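Local coordinates for ESX-1 secretion system protein EccA1 (PDB 4F3V) that forms the N-terminal, tetratricopeptide-repeat part of an ATPase that may power export of virulence factors through the mycobacterial ESX-1 type VII secretion system, at residues Glu149-Thr152 with Asp153-Asp156; Val137-Met140 with Lys141-Val144; Leu214-Ala217 with Arg218-Gln221. One frame throughout, in Å; residues are numbered along the deposited sequence.

Overall arrangement
All three contacts are local within the helical N-terminal domain of EccA1: two lie within one helix each, and interaction 1 spans the start of helix 151-158, with its N-cap. That helix follows helix 134-147, which holds interaction 2, and the two centres lie about 10 Å apart; they touch where Val154 CG2 packs on Ala142 O at 3.6 Å. Interaction 3, on helix 207-221, touches neither, its centre about 20 Å from that of interaction 1 and about 26 Å from that of interaction 2. The Val143 side chain is about 10 Å from a bound samarium ion. A sulfate, probably from crystallisation liquor, is bound by Arg150 of interaction 1; another lies near Gln221 of interaction 3.

Interaction 1: Glu149-Thr152 with Asp153-Asp156; sequences ERWT and DVID. With SO4 (sulfate ion), chain F.
The guanidinium of Arg150 meets Asp153 OD2 at its edge, near its own plane, and at the adjoining edge, between NH1 and NH2, a sulfate, probably from the crystallisation liquor; Arg150 also makes a cation-pi contact with Trp269. One face of the Trp151 indole carries Glu149 CA, 3.6 Å above the plane and toward the rim. Grip on the carboxylate is side-on: NE lies 2.7 Å and NH2 3.0 Å from the single oxygen Asp153 OD2, in a salt bridge. The two planes stand 59° apart, and both nitrogens reach OD2 from the same face of the carboxylate, NE on its anti side and NH2 from above. A bend at chi3 (67°) turns the guanidinium back toward Asp153. The sulfate takes Arg150 NH1 on its O2 at 2.8 Å and NH2 on O3. A water donates to Asp153 OD1 and accepts a weak bond from Arg150 NH2.

Arg150 is the N-cap of helix 151-158, its O taking Val154 N at 3.0 Å. Glu149, with positive phi, closes a Schellman motif ending helix 134-147, whose Tyr145 touches Arg150, Asp153 and Val154. Trp151 and Ile155 pack on helix 167-183, while Thr152 meets helix 259-263.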
loop_
_atom_site.group_PDB
_atom_site.type_symbol
_atom_site.label_atom_id
_atom_site.label_comp_id
_atom_site.label_asym_id
_atom_site.label_seq_id
_atom_site.Cartn_x
_atom_site.Cartn_y
_atom_site.Cartn_z
ATOM N N GLU A 149 -12.891 -3.223 3.863
ATOM C CA GLU A 149 -14.079 -3.384 2.987
ATOM C C GLU A 149 -15.116 -2.264 3.156
ATOM O O GLU A 149 -16.342 -2.475 3.019
ATOM C CB GLU A 149 -14.726 -4.759 3.192
ATOM C CG GLU A 149 -13.754 -5.900 2.914
ATOM C CD GLU A 149 -14.324 -7.295 3.157
ATOM O OE1 GLU A 149 -15.531 -7.517 3.051
ATOM O OE2 GLU A 149 -13.527 -8.202 3.452
ATOM N N ARG A 150 -14.617 -1.052 3.376
ATOM C CA ARG A 150 -15.461 0.115 3.488
ATOM C C ARG A 150 -15.581 0.792 2.118
ATOM O O ARG A 150 -14.987 1.847 1.868
ATOM C CB ARG A 150 -14.899 1.039 4.562
ATOM C CG ARG A 150 -15.153 0.478 5.954
ATOM C CD ARG A 150 -14.537 1.352 7.039
ATOM N NE ARG A 150 -15.178 2.663 7.154
ATOM C CZ ARG A 150 -15.094 3.454 8.231
ATOM N NH1 ARG A 150 -14.398 3.086 9.306
ATOM N NH2 ARG A 150 -15.728 4.613 8.237
ATOM N N TRP A 151 -16.322 0.137 1.223
ATOM C CA TRP A 151 -16.282 0.502 -0.189
ATOM C C TRP A 151 -16.840 1.858 -0.487
ATOM O O TRP A 151 -16.319 2.533 -1.352
ATOM C CB TRP A 151 -16.970 -0.558 -1.039
ATOM C CG TRP A 151 -16.370 -1.919 -0.778
ATOM C CD1 TRP A 151 -16.988 -3.016 -0.213
ATOM C CD2 TRP A 151 -14.979 -2.336 -1.004
ATOM N NE1 TRP A 151 -16.105 -4.071 -0.104
ATOM C CE2 TRP A 151 -14.887 -3.727 -0.565
ATOM C CE3 TRP A 151 -13.866 -1.737 -1.563
ATOM C CZ2 TRP A 151 -13.702 -4.453 -0.651
ATOM C CZ3 TRP A 151 -12.680 -2.460 -1.629
ATOM C CH2 TRP A 151 -12.603 -3.807 -1.202
ATOM N N THR A 152 -17.887 2.275 0.209
ATOM C CA THR A 152 -18.422 3.614 -0.010
ATOM C C THR A 152 -17.419 4.705 0.459
ATOM O O THR A 152 -17.324 5.747 -0.162
ATOM C CB THR A 152 -19.780 3.787 0.685
ATOM O OG1 THR A 152 -19.659 3.347 2.048
ATOM C CG2 THR A 152 -20.843 2.921 -0.005
ATOM N N ASP A 153 -16.633 4.428 1.505
ATOM C CA ASP A 153 -15.610 5.395 1.969
ATOM C C ASP A 153 -14.444 5.442 0.952
ATOM O O ASP A 153 -13.885 6.519 0.682
ATOM C CB ASP A 153 -15.108 5.027 3.362
ATOM C CG ASP A 153 -16.181 5.171 4.435
ATOM O OD1 ASP A 153 -16.887 6.195 4.415
ATOM O OD2 ASP A 153 -16.299 4.280 5.317
ATOM N N VAL A 154 -14.110 4.292 0.358
ATOM C CA VAL A 154 -13.136 4.259 -0.720
ATOM C C VAL A 154 -13.570 5.207 -1.832
ATOM O O VAL A 154 -12.818 6.083 -2.233
ATOM C CB VAL A 154 -12.928 2.836 -1.281
ATOM C CG1 VAL A 154 -12.157 2.896 -2.605
ATOM C CG2 VAL A 154 -12.196 1.954 -0.255
ATOM N N ILE A 155 -14.797 5.054 -2.299
ATOM C CA ILE A 155 -15.301 5.886 -3.389
ATOM C C ILE A 155 -15.247 7.383 -3.003
ATOM O O ILE A 155 -14.773 8.207 -3.780
ATOM C CB ILE A 155 -16.714 5.452 -3.824
ATOM C CG1 ILE A 155 -16.634 4.062 -4.505
ATOM C CG2 ILE A 155 -17.373 6.528 -4.702
ATOM C CD1 ILE A 155 -17.956 3.372 -4.774
ATOM N N ASP A 156 -15.670 7.721 -1.788
ATOM C CA ASP A 156 -15.554 9.111 -1.331
ATOM C C ASP A 156 -14.135 9.685 -1.484
ATOM O O ASP A 156 -13.971 10.853 -1.856
ATOM C CB ASP A 156 -15.958 9.268 0.152
ATOM C CG ASP A 156 -17.284 9.952 0.319
ATOM O OD1 ASP A 156 -18.287 9.486 -0.285
ATOM O OD2 ASP A 156 -17.319 10.957 1.066
HETATM S S SO4 F . -15.028 5.787 11.454
HETATM O O1 SO4 F . -16.465 6.049 11.177
HETATM O O2 SO4 F . -14.863 4.348 11.739
HETATM O O3 SO4 F . -14.211 6.249 10.286
HETATM O O4 SO4 F . -14.597 6.532 12.654
HETATM O O HOH W 1 -17.216 7.329 6.846
HETATM O O HOH W 2 -17.815 2.462 3.400
#

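Interaction 2: Val137-Met140 with Lys141-Val144; sequences VAWM and KAVV
Val143 CG2 sits over one face of the Trp139 indole, 3.5 Å above the plane and toward the rim, with Trp139 NE1 at 3.6 Å as its nearest ring atom. With CG anti to the backbone N (chi1 172°), the indole reaches the valine on the next turn. Ala142 CB is a looser neighbour, 4.5 Å from Trp139 CE3. Met140 runs alongside Val143 in the same direction and folds back through bends at chi2 and chi3, bringing its methyl CE to 4.2 Å from Val143 CB.

Residues 137-144 belong to helix 134-147 of this tetratricopeptide-repeat domain, a fold built of antiparallel helix pairs stacked side by side. Four successive i to i+4 backbone hydrogen bonds hold the two turns, among them Lys141 N to Val137 O at 2.8 Å and Val144 N to Met140 O at 2.9 Å. Trp139 also packs on helix 167-183, Met140 on Leu125 of helix 118-125, and Ala142 on Val158 of helix 151-158.

Toward the polar edge, Val137 and Lys141 lie side by side: Val137 CG1 is 4.0 Å from Lys141 CE. The lysine chain is extended beyond CG, which carries NZ away from the backbone to a salt bridge with Glu126. The indole N-H of Trp139 is likewise satisfied, by the carbonyl O of Ile87.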
loop_
_atom_site.group_PDB
_atom_site.type_symbol
_atom_site.label_atom_id
_atom_site.label_comp_id
_atom_site.label_asym_id
_atom_site.label_seq_id
_atom_site.Cartn_x
_atom_site.Cartn_y
_atom_site.Cartn_z
ATOM N N VAL A 137 -2.531 11.296 0.510
ATOM C CA VAL A 137 -3.315 10.925 1.691
ATOM C C VAL A 137 -4.661 10.324 1.298
ATOM O O VAL A 137 -5.068 9.348 1.903
ATOM C CB VAL A 137 -3.513 12.109 2.665
ATOM C CG1 VAL A 137 -4.522 11.768 3.770
ATOM C CG2 VAL A 137 -2.156 12.506 3.237
ATOM N N ALA A 138 -5.332 10.888 0.293
ATOM C CA ALA A 138 -6.585 10.303 -0.201
ATOM C C ALA A 138 -6.352 8.886 -0.672
ATOM O O ALA A 138 -7.121 7.984 -0.330
ATOM C CB ALA A 138 -7.215 11.141 -1.302
ATOM N N TRP A 139 -5.265 8.689 -1.429
ATOM C CA TRP A 139 -4.892 7.340 -1.880
ATOM C C TRP A 139 -4.695 6.411 -0.706
ATOM O O TRP A 139 -5.243 5.287 -0.688
ATOM C CB TRP A 139 -3.646 7.355 -2.776
ATOM C CG TRP A 139 -3.207 5.944 -3.054
ATOM C CD1 TRP A 139 -2.129 5.273 -2.510
ATOM C CD2 TRP A 139 -3.946 4.934 -3.830
ATOM N NE1 TRP A 139 -2.108 3.958 -2.941
ATOM C CE2 TRP A 139 -3.169 3.705 -3.745
ATOM C CE3 TRP A 139 -5.107 4.946 -4.602
ATOM C CZ2 TRP A 139 -3.561 2.544 -4.390
ATOM C CZ3 TRP A 139 -5.480 3.772 -5.260
ATOM C CH2 TRP A 139 -4.731 2.599 -5.141
ATOM N N MET A 140 -3.926 6.845 0.300
ATOM C CA MET A 140 -3.716 5.990 1.479
ATOM C C MET A 140 -5.008 5.696 2.253
ATOM O O MET A 140 -5.200 4.586 2.751
ATOM C CB MET A 140 -2.676 6.563 2.427
ATOM C CG MET A 140 -1.286 6.682 1.828
ATOM S SD MET A 140 -0.707 5.244 0.905
ATOM C CE MET A 140 -0.886 3.874 2.053
ATOM N N LYS A 141 -5.909 6.659 2.329
ATOM C CA LYS A 141 -7.210 6.392 2.935
ATOM C C LYS A 141 -7.996 5.327 2.163
ATOM O O LYS A 141 -8.645 4.487 2.766
ATOM C CB LYS A 141 -8.012 7.671 3.112
ATOM C CG LYS A 141 -7.430 8.571 4.188
ATOM C CD LYS A 141 -8.353 9.750 4.482
ATOM C CE LYS A 141 -7.829 10.625 5.609
ATOM N NZ LYS A 141 -8.860 11.640 6.039
ATOM N N ALA A 142 -7.923 5.371 0.837
ATOM C CA ALA A 142 -8.517 4.370 -0.037
ATOM C C ALA A 142 -7.931 2.981 0.259
ATOM O O ALA A 142 -8.655 1.977 0.304
ATOM C CB ALA A 142 -8.309 4.761 -1.500
ATOM N N VAL A 143 -6.630 2.940 0.543
ATOM C CA VAL A 143 -5.969 1.712 0.965
ATOM C C VAL A 143 -6.505 1.206 2.317
ATOM O O VAL A 143 -6.834 0.036 2.456
ATOM C CB VAL A 143 -4.417 1.863 1.034
ATOM C CG1 VAL A 143 -3.806 0.705 1.790
ATOM C CG2 VAL A 143 -3.797 1.995 -0.369
ATOM N N VAL A 144 -6.591 2.096 3.307
ATOM C CA VAL A 144 -7.044 1.736 4.635
ATOM C C VAL A 144 -8.518 1.302 4.629
ATOM O O VAL A 144 -8.882 0.230 5.179
ATOM C CB VAL A 144 -6.821 2.891 5.637
ATOM C CG1 VAL A 144 -7.370 2.553 7.045
ATOM C CG2 VAL A 144 -5.347 3.259 5.684
#

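Interaction 3: Leu214-Ala217 with Arg218-Gln221; sequences LAMA and RRSQ
Leu214 O receives Arg218 N at 2.9 Å and Met216 O receives Ser220 N at 3.0 Å, two of four consecutive i to i+4 bonds of helix 207-221. Met216 O also takes a water at 2.9 Å, and the same water lies 2.6 Å from Ser220 OG, tying that hydroxyl to the carbonyl one turn back.

Side-chain contacts across the turn are sparse. The Met216 methyl comes obliquely to the Arg219 guanidinium, CE to NH1 4.3 Å, a loose contact. Arg219 extends away from the Leu214-Ala217 turn with CG anti to the backbone N (chi1 175°) and a bend at chi3, and its buried head is gripped by a salt bridge to Glu224 and by the carbonyls of Ala246 and Tyr252. Arg218 CG, set beside its own backbone N by chi1 (-65°), lies 3.2 Å from Leu214 O; the chain then bends at chi2.

Small residues line the faces turned to neighbouring helices: Ala217 meets Phe187 and Glu191 of helix 187-198, and Ala215 meets Leu230 and Leu231 of helix 224-237. A helix packed between its chain neighbours in this way, with alanines among the residues that meet them, is in keeping with the tetratricopeptide-repeat fold of the domain.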
loop_
_atom_site.group_PDB
_atom_site.type_symbol
_atom_site.label_atom_id
_atom_site.label_comp_id
_atom_site.label_asym_id
_atom_site.label_seq_id
_atom_site.Cartn_x
_atom_site.Cartn_y
_atom_site.Cartn_z
ATOM N N LEU A 214 -12.667 -7.730 -12.828
ATOM C CA LEU A 214 -13.376 -7.827 -14.118
ATOM C C LEU A 214 -13.978 -9.214 -14.256
ATOM O O LEU A 214 -15.133 -9.340 -14.661
ATOM C CB LEU A 214 -12.467 -7.537 -15.324
ATOM C CG LEU A 214 -12.144 -6.071 -15.678
ATOM C CD1 LEU A 214 -10.988 -5.984 -16.696
ATOM C CD2 LEU A 214 -13.406 -5.378 -16.223
ATOM N N ALA A 215 -13.201 -10.261 -13.948
ATOM C CA ALA A 215 -13.690 -11.649 -14.088
ATOM C C ALA A 215 -14.875 -11.876 -13.186
ATOM O O ALA A 215 -15.898 -12.453 -13.602
ATOM C CB ALA A 215 -12.596 -12.673 -13.799
ATOM N N MET A 216 -14.759 -11.427 -11.941
ATOM C CA MET A 216 -15.862 -11.576 -10.984
ATOM C C MET A 216 -17.109 -10.805 -11.428
ATOM O O MET A 216 -18.223 -11.320 -11.324
ATOM C CB MET A 216 -15.430 -11.141 -9.582
ATOM C CG MET A 216 -14.462 -12.100 -8.898
ATOM S SD MET A 216 -15.062 -13.795 -8.705
ATOM C CE MET A 216 -14.016 -14.720 -9.818
ATOM N N ALA A 217 -16.933 -9.580 -11.928
ATOM C CA ALA A 217 -18.077 -8.825 -12.443
ATOM C C ALA A 217 -18.758 -9.557 -13.604
ATOM O O ALA A 217 -19.995 -9.624 -13.665
ATOM C CB ALA A 217 -17.686 -7.430 -12.872
ATOM N N ARG A 218 -17.956 -10.067 -14.544
ATOM C CA ARG A 218 -18.523 -10.776 -15.686
ATOM C C ARG A 218 -19.277 -12.012 -15.263
ATOM O O ARG A 218 -20.380 -12.294 -15.769
ATOM C CB ARG A 218 -17.440 -11.169 -16.687
ATOM C CG ARG A 218 -16.770 -9.987 -17.345
ATOM C CD ARG A 218 -17.689 -9.309 -18.328
ATOM N NE ARG A 218 -17.021 -8.134 -18.849
ATOM C CZ ARG A 218 -17.602 -7.176 -19.562
ATOM N NH1 ARG A 218 -18.892 -7.215 -19.849
ATOM N NH2 ARG A 218 -16.864 -6.166 -19.992
ATOM N N ARG A 219 -18.684 -12.779 -14.360
ATOM C CA ARG A 219 -19.327 -14.010 -13.898
ATOM C C ARG A 219 -20.675 -13.702 -13.221
ATOM O O ARG A 219 -21.664 -14.360 -13.491
ATOM C CB ARG A 219 -18.426 -14.769 -12.936
ATOM C CG ARG A 219 -19.102 -15.992 -12.327
ATOM C CD ARG A 219 -18.093 -16.885 -11.643
ATOM N NE ARG A 219 -17.380 -17.720 -12.596
ATOM C CZ ARG A 219 -16.307 -18.439 -12.292
ATOM N NH1 ARG A 219 -15.795 -18.415 -11.062
ATOM N NH2 ARG A 219 -15.741 -19.196 -13.219
ATOM N N SER A 220 -20.716 -12.686 -12.356
ATOM C CA SER A 220 -21.969 -12.360 -11.653
ATOM C C SER A 220 -23.047 -11.836 -12.603
ATOM O O SER A 220 -24.222 -12.028 -12.365
ATOM C CB SER A 220 -21.724 -11.362 -10.533
ATOM O OG SER A 220 -20.929 -11.976 -9.513
ATOM N N GLN A 221 -22.652 -11.205 -13.699
ATOM C CA GLN A 221 -23.620 -10.845 -14.746
ATOM C C GLN A 221 -24.074 -12.022 -15.607
ATOM O O GLN A 221 -24.989 -11.876 -16.413
ATOM C CB GLN A 221 -23.026 -9.796 -15.667
ATOM C CG GLN A 221 -22.811 -8.468 -15.011
ATOM C CD GLN A 221 -22.021 -7.551 -15.913
ATOM O OE1 GLN A 221 -21.066 -7.974 -16.586
ATOM N NE2 GLN A 221 -22.419 -6.300 -15.946
HETATM O O HOH W 3 -18.651 -13.215 -9.128
#